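Local atomic coordinates of flagellar motor switch protein fliG (Thermotoga maritima, PDB entry 3AJC), a protein that probably forms part of the switch complex at the base of the flagellar basal body, linking chemotaxis signalling to the direction of motor rotation. Residues A41-L44 with G45-E49; K160-S163 with D164-E168; Q202-I205 with N206-R210. All blocks are in the same frame, centred on the assembly; numbering follows the deposited sequence.

Interaction 1: residues A41-L44 with G45-E49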
loop_
_atom_site.group_PDB
_atom_site.type_symbol
_atom_site.label_atom_id
_atom_site.label_comp_id
_atom_site.label_asym_id
_atom_site.label_seq_id
_atom_site.Cartn_x
_atom_site.Cartn_y
_atom_site.Cartn_z
ATOM N N ALA A 41 3.032 -1.734 11.858
ATOM C CA ALA A 41 4.342 -2.230 11.448
ATOM C C ALA A 41 5.287 -2.217 12.649
ATOM O O ALA A 41 6.050 -3.155 12.851
ATOM C CB ALA A 41 4.909 -1.378 10.292
ATOM N N GLN A 42 5.207 -1.162 13.458
ATOM C CA GLN A 42 6.049 -1.029 14.645
ATOM C C GLN A 42 5.800 -2.189 15.621
ATOM O O GLN A 42 6.748 -2.781 16.154
ATOM C CB GLN A 42 5.780 0.326 15.317
ATOM C CG GLN A 42 6.580 0.607 16.581
ATOM C CD GLN A 42 6.291 1.988 17.164
ATOM O OE1 GLN A 42 5.139 2.380 17.330
ATOM N NE2 GLN A 42 7.341 2.721 17.486
ATOM N N ILE A 43 4.530 -2.516 15.854
ATOM C CA ILE A 43 4.184 -3.620 16.749
ATOM C C ILE A 43 4.606 -4.958 16.149
ATOM O O ILE A 43 5.211 -5.791 16.822
ATOM C CB ILE A 43 2.668 -3.685 17.008
ATOM C CG1 ILE A 43 2.208 -2.439 17.766
ATOM C CG2 ILE A 43 2.329 -4.947 17.767
ATOM C CD1 ILE A 43 0.702 -2.336 17.900
ATOM N N LEU A 44 4.273 -5.162 14.878
ATOM C CA LEU A 44 4.604 -6.392 14.184
ATOM C C LEU A 44 6.089 -6.696 14.259
ATOM O O LEU A 44 6.492 -7.817 14.577
ATOM C CB LEU A 44 4.180 -6.300 12.719
ATOM C CG LEU A 44 4.436 -7.546 11.865
ATOM C CD1 LEU A 44 3.812 -8.746 12.552
ATOM C CD2 LEU A 44 3.846 -7.366 10.453
ATOM N N GLY A 45 6.908 -5.696 13.965
ATOM C CA GLY A 45 8.343 -5.911 13.993
ATOM C C GLY A 45 8.888 -6.182 15.381
ATOM O O GLY A 45 9.997 -6.692 15.517
ATOM N N ALA A 46 8.117 -5.843 16.411
ATOM C CA ALA A 46 8.555 -6.055 17.781
ATOM C C ALA A 46 8.017 -7.362 18.338
ATOM O O ALA A 46 8.334 -7.732 19.470
ATOM C CB ALA A 46 8.120 -4.895 18.662
ATOM N N LEU A 47 7.199 -8.059 17.551
ATOM C CA LEU A 47 6.647 -9.337 17.983
ATOM C C LEU A 47 7.672 -10.456 17.810
ATOM O O LEU A 47 8.623 -10.335 17.033
ATOM C CB LEU A 47 5.397 -9.696 17.179
ATOM C CG LEU A 47 4.111 -8.928 17.482
ATOM C CD1 LEU A 47 3.004 -9.417 16.552
ATOM C CD2 LEU A 47 3.717 -9.129 18.933
ATOM N N PRO A 48 7.491 -11.565 18.536
ATOM C CA PRO A 48 8.432 -12.684 18.413
ATOM C C PRO A 48 8.521 -13.116 16.950
ATOM O O PRO A 48 7.503 -13.309 16.282
ATOM C CB PRO A 48 7.804 -13.766 19.294
ATOM C CG PRO A 48 7.107 -12.969 20.363
ATOM C CD PRO A 48 6.462 -11.846 19.554
ATOM N N GLU A 49 9.742 -13.252 16.459
ATOM C CA GLU A 49 9.992 -13.662 15.085
ATOM C C GLU A 49 9.024 -14.740 14.571
ATOM O O GLU A 49 8.509 -14.637 13.454
ATOM C CB GLU A 49 11.450 -14.135 14.986
ATOM C CG GLU A 49 11.668 -15.527 14.415
ATOM C CD GLU A 49 11.800 -15.514 12.909
ATOM O OE1 GLU A 49 10.803 -15.190 12.225
ATOM O OE2 GLU A 49 12.907 -15.820 12.410
#
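Leu44 O is gripped twice: Leu47 N donates to it over 3.1 Å with a fairly straight N-H (156°), and Gln52 NE2 of helix 49-60 adds a second hydrogen bond. It lies near the C-terminal end of helix 37-46 in the middle domain of FliG, where the bonding pattern tightens. Gly45 N still reaches back four residues to Ala41 O, at 2.9 Å and well aligned. The next amide, Ala46 N, donates to Ile43 O at 2.9 Å instead, a three-residue step of the 3-10 kind, and keeps a weak bond to Gln42 O. Leu47 repeats the short step. In both steps the donor stands above the carbonyl plane instead of meeting a lone pair, as expected where the backbone coils more tightly.

The side chain of Leu47 turns back toward the helix. Its CG lies anti to its own carbonyl carbon (chi1 -74°), which brings that atom within 3.4 Å of Ile43 O and 4.4 Å of Ile43 CG2. Helices 14-21 and 25-33 flank these apolar groups, Ile43 resting on Leu16 and Leu20 and Leu47 on Ile28. The side chain of Leu44 is about 9 Å from that of Arg58, part of the EHPQR motif important for FliM interaction. Leu44 and Leu47 cross at about a right angle, CD1 against CD1 at 4.1 Å.

Interaction 2: residues K160-S163 with D164-E168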
loop_
_atom_site.group_PDB
_atom_site.type_symbol
_atom_site.label_atom_id
_atom_site.label_comp_id
_atom_site.label_asym_id
_atom_site.label_seq_id
_atom_site.Cartn_x
_atom_site.Cartn_y
_atom_site.Cartn_z
ATOM N N LYS A 160 3.038 17.600 -7.093
ATOM C CA LYS A 160 3.279 18.494 -5.973
ATOM C C LYS A 160 3.748 17.690 -4.763
ATOM O O LYS A 160 4.171 18.256 -3.759
ATOM C CB LYS A 160 2.013 19.271 -5.617
ATOM C CG LYS A 160 1.664 20.367 -6.603
ATOM C CD LYS A 160 0.542 21.238 -6.069
ATOM C CE LYS A 160 0.386 22.506 -6.904
ATOM N NZ LYS A 160 1.628 23.338 -6.893
ATOM N N GLY A 161 3.671 16.368 -4.861
ATOM C CA GLY A 161 4.102 15.522 -3.765
ATOM C C GLY A 161 5.185 14.538 -4.178
ATOM O O GLY A 161 5.325 13.468 -3.577
ATOM N N ALA A 162 5.957 14.889 -5.203
ATOM C CA ALA A 162 7.026 14.017 -5.683
ATOM C C ALA A 162 8.417 14.631 -5.513
ATOM O O ALA A 162 8.562 15.844 -5.411
ATOM C CB ALA A 162 6.795 13.682 -7.154
ATOM N N SER A 163 9.437 13.781 -5.488
ATOM C CA SER A 163 10.811 14.252 -5.364
ATOM C C SER A 163 11.212 14.875 -6.694
ATOM O O SER A 163 10.740 14.458 -7.750
ATOM C CB SER A 163 11.752 13.090 -5.035
ATOM O OG SER A 163 11.714 12.089 -6.041
ATOM N N ASP A 164 12.079 15.879 -6.635
ATOM C CA ASP A 164 12.547 16.562 -7.836
ATOM C C ASP A 164 13.046 15.573 -8.877
ATOM O O ASP A 164 12.864 15.767 -10.075
ATOM C CB ASP A 164 13.670 17.539 -7.481
ATOM C CG ASP A 164 13.176 18.722 -6.660
ATOM O OD1 ASP A 164 14.018 19.558 -6.270
ATOM O OD2 ASP A 164 11.952 18.818 -6.409
ATOM N N GLU A 165 13.677 14.509 -8.412
ATOM C CA GLU A 165 14.196 13.495 -9.309
ATOM C C GLU A 165 13.051 12.775 -10.018
ATOM O O GLU A 165 13.121 12.498 -11.215
ATOM C CB GLU A 165 15.034 12.508 -8.510
ATOM C CG GLU A 165 15.355 11.228 -9.210
ATOM C CD GLU A 165 15.959 10.236 -8.247
ATOM O OE1 GLU A 165 15.688 10.386 -7.034
ATOM O OE2 GLU A 165 16.686 9.314 -8.684
ATOM N N LEU A 166 11.994 12.464 -9.279
ATOM C CA LEU A 166 10.861 11.789 -9.882
ATOM C C LEU A 166 10.172 12.766 -10.809
ATOM O O LEU A 166 9.651 12.367 -11.851
ATOM C CB LEU A 166 9.879 11.300 -8.821
ATOM C CG LEU A 166 8.591 10.682 -9.375
ATOM C CD1 LEU A 166 8.937 9.586 -10.378
ATOM C CD2 LEU A 166 7.752 10.134 -8.221
ATOM N N LYS A 167 10.157 14.038 -10.422
ATOM C CA LYS A 167 9.551 15.073 -11.252
ATOM C C LYS A 167 10.236 15.027 -12.616
ATOM O O LYS A 167 9.582 14.948 -13.656
ATOM C CB LYS A 167 9.768 16.465 -10.651
ATOM C CG LYS A 167 9.062 16.747 -9.332
ATOM C CD LYS A 167 9.071 18.257 -9.056
ATOM C CE LYS A 167 8.389 18.622 -7.747
ATOM N NZ LYS A 167 9.147 18.084 -6.588
ATOM N N GLU A 168 11.565 15.071 -12.593
ATOM C CA GLU A 168 12.361 15.037 -13.808
ATOM C C GLU A 168 12.135 13.804 -14.676
ATOM O O GLU A 168 11.850 13.930 -15.867
ATOM C CB GLU A 168 13.848 15.165 -13.468
ATOM C CG GLU A 168 14.347 16.599 -13.492
ATOM C CD GLU A 168 14.343 17.189 -14.902
ATOM O OE1 GLU A 168 15.436 17.370 -15.483
ATOM O OE2 GLU A 168 13.247 17.465 -15.435
#
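Ser163 and the first turn of helix 164-171 meet chiefly through hydrogen bonds to backbone amides. Ser163 O receives Lys167 N at 2.8 Å, the donor arriving almost in line with the carbonyl, and a weak bond from Leu166 N. That same Leu166 amide gives a better-angled bond to Ser163 OG, 3.3 Å away at 151°. The hydroxyl gets there because chi1 of 59° sets OG between the backbone N and the carbonyl carbon of its own residue, where it faces the amide of Leu166. OG is also hydrogen-bonded to Glu133 OE1, so the cap is tied to a neighbouring loop.

The ionic part centres on the ammonium of Lys167. Its chain runs extended until a bend at chi4 (66°) carries NZ back past the start of the helix, where it bonds to Ala162 O at 2.6 Å and forms a salt bridge with Asp164 OD2 at 2.9 Å. One cation therefore spans the loop and the first helical residue. Replacing this lysine by a methionine would probably leave the Asp164 carboxylate without its counter-charge and Ala162 O without this donor, freeing the loop to shift against the helix.

Apolar contact is slight: the methyl of Ala162 rests on Leu166 CD2 at 3.8 Å, and Phe132 touches both residues. Taken together, this is a classic serine N-cap in the C-terminal part of FliG, where a side-chain hydroxyl takes up an amide of the first turn that has no helical carbonyl before it.

Interaction 3: residues Q202-I205 with N206-R210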
loop_
_atom_site.group_PDB
_atom_site.type_symbol
_atom_site.label_atom_id
_atom_site.label_comp_id
_atom_site.label_asym_id
_atom_site.label_seq_id
_atom_site.Cartn_x
_atom_site.Cartn_y
_atom_site.Cartn_z
ATOM N N GLN A 202 -2.570 8.086 -5.818
ATOM C CA GLN A 202 -3.214 6.781 -5.712
ATOM C C GLN A 202 -3.804 6.368 -7.069
ATOM O O GLN A 202 -3.733 5.203 -7.467
ATOM C CB GLN A 202 -4.338 6.840 -4.680
ATOM C CG GLN A 202 -5.062 5.534 -4.538
ATOM C CD GLN A 202 -4.309 4.562 -3.653
ATOM O OE1 GLN A 202 -3.079 4.442 -3.731
ATOM N NE2 GLN A 202 -5.047 3.856 -2.799
ATOM N N LYS A 203 -4.398 7.339 -7.760
ATOM C CA LYS A 203 -5.006 7.120 -9.070
ATOM C C LYS A 203 -3.974 6.652 -10.091
ATOM O O LYS A 203 -4.239 5.767 -10.903
ATOM C CB LYS A 203 -5.631 8.425 -9.558
ATOM C CG LYS A 203 -7.122 8.376 -9.789
ATOM C CD LYS A 203 -7.723 9.759 -9.598
ATOM C CE LYS A 203 -9.184 9.799 -10.002
ATOM N NZ LYS A 203 -9.804 11.114 -9.650
ATOM N N ILE A 204 -2.798 7.269 -10.061
ATOM C CA ILE A 204 -1.739 6.903 -10.987
ATOM C C ILE A 204 -1.227 5.507 -10.644
ATOM O O ILE A 204 -0.945 4.701 -11.531
ATOM C CB ILE A 204 -0.579 7.906 -10.923
ATOM C CG1 ILE A 204 -1.076 9.294 -11.368
ATOM C CG2 ILE A 204 0.588 7.404 -11.774
ATOM C CD1 ILE A 204 0.031 10.372 -11.494
ATOM N N ILE A 205 -1.120 5.228 -9.348
ATOM C CA ILE A 205 -0.660 3.931 -8.879
ATOM C C ILE A 205 -1.614 2.842 -9.346
ATOM O O ILE A 205 -1.182 1.769 -9.759
ATOM C CB ILE A 205 -0.568 3.898 -7.339
ATOM C CG1 ILE A 205 0.615 4.756 -6.879
ATOM C CG2 ILE A 205 -0.417 2.450 -6.848
ATOM C CD1 ILE A 205 0.714 4.924 -5.386
ATOM N N ASN A 206 -2.914 3.116 -9.272
ATOM C CA ASN A 206 -3.901 2.140 -9.718
ATOM C C ASN A 206 -3.716 1.866 -11.210
ATOM O O ASN A 206 -3.837 0.726 -11.657
ATOM C CB ASN A 206 -5.323 2.636 -9.426
ATOM C CG ASN A 206 -5.609 2.722 -7.939
ATOM O OD1 ASN A 206 -5.059 1.965 -7.149
ATOM N ND2 ASN A 206 -6.484 3.644 -7.553
ATOM N N ILE A 207 -3.409 2.912 -11.973
ATOM C CA ILE A 207 -3.172 2.766 -13.408
ATOM C C ILE A 207 -2.002 1.797 -13.613
ATOM O O ILE A 207 -2.053 0.914 -14.462
ATOM C CB ILE A 207 -2.819 4.131 -14.071
ATOM C CG1 ILE A 207 -4.057 5.031 -14.108
ATOM C CG2 ILE A 207 -2.257 3.914 -15.472
ATOM C CD1 ILE A 207 -3.784 6.396 -14.698
ATOM N N ILE A 208 -0.950 1.973 -12.824
ATOM C CA ILE A 208 0.232 1.120 -12.904
ATOM C C ILE A 208 -0.104 -0.326 -12.521
ATOM O O ILE A 208 0.291 -1.274 -13.205
ATOM C CB ILE A 208 1.343 1.676 -11.982
ATOM C CG1 ILE A 208 1.857 3.003 -12.563
ATOM C CG2 ILE A 208 2.479 0.657 -11.819
ATOM C CD1 ILE A 208 2.750 3.807 -11.621
ATOM N N ARG A 209 -0.844 -0.493 -11.431
ATOM C CA ARG A 209 -1.220 -1.827 -10.986
ATOM C C ARG A 209 -2.027 -2.556 -12.067
ATOM O O ARG A 209 -1.889 -3.769 -12.243
ATOM C CB ARG A 209 -2.022 -1.736 -9.688
ATOM C CG ARG A 209 -2.032 -3.017 -8.878
ATOM C CD ARG A 209 -2.550 -2.757 -7.481
ATOM N NE ARG A 209 -3.973 -2.436 -7.467
ATOM C CZ ARG A 209 -4.516 -1.483 -6.714
ATOM N NH1 ARG A 209 -3.751 -0.747 -5.912
ATOM N NH2 ARG A 209 -5.825 -1.273 -6.754
ATOM N N ARG A 210 -2.859 -1.810 -12.793
ATOM C CA ARG A 210 -3.676 -2.387 -13.858
ATOM C C ARG A 210 -2.866 -2.690 -15.116
ATOM O O ARG A 210 -3.109 -3.690 -15.793
ATOM C CB ARG A 210 -4.828 -1.448 -14.221
ATOM C CG ARG A 210 -5.615 -1.891 -15.445
ATOM C CD ARG A 210 -6.811 -0.983 -15.703
ATOM N NE ARG A 210 -6.414 0.406 -15.927
ATOM C CZ ARG A 210 -5.752 0.836 -16.996
ATOM N NH1 ARG A 210 -5.404 -0.012 -17.957
ATOM N NH2 ARG A 210 -5.437 2.122 -17.103
#
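From Gln202 to Arg209 the backbone is regular alpha-helix, with four successive bonds from residue i+4 to residue i, of which Arg209 N to Ile205 O is the shortest at 2.8 Å and lies in the carbonyl plane. The side chains follow this repeat on different faces of the helix. Ile204 and Ile208, one turn apart, share an apolar face: the branch methyl CG2 of the first meets CD1 of the second at 4.2 Å, the two side chains crossing at a slant. With CG1 of Ile208 anti to its own carbonyl carbon (chi1 -69°), that atom is directed back to the preceding turn, 3.4 Å from Ile204 O. Ile207 does likewise one residue earlier, with CG1 at 3.3 Å from Lys203 O.

On a polar face Asn206 folds its amide back over the preceding turn. Its ND2 comes to 3.2 Å from Gln202 O, yet the angle is too poor for a hydrogen bond, and that oxygen is held by Asn206 N at 2.9 Å. The aliphatic CG of Gln202 lies 3.8 Å from Asn206 ND2, while the two amide planes are turned 51° apart. The touch is thus between a methylene of Gln202 and the amide of Asn206, and the two amides do not pair.

Within the C-terminal part of FliG, helix 194-213 lays Ile204 against Leu155 and Ala158 of helix 152-159. Loop residues also touch this helix: Val150 meets Ile207, while Phe130 and Ile217 meet Ile208.

Overall arrangement
All three contacts are local, yet they sample different points in the life of a helix: interaction 2 its beginning, interaction 3 its interior and interaction 1 its end. Interaction 1 belongs to the middle domain; the other two belong to the C-terminal domain, on helices 164-171 and 194-213, with centres about 17 Å apart. Interactions 1 and 3 lie on opposite sides of the chain's centre, and no two contacts touch. The chemistry follows position. Interaction 2, at the surface, adds side-chain capping and a salt bridge to its backbone bonds, whereas interactions 1 and 3, partly buried, pair theirs with aliphatic packing, in shortened steps in the first and in regular turns in the other.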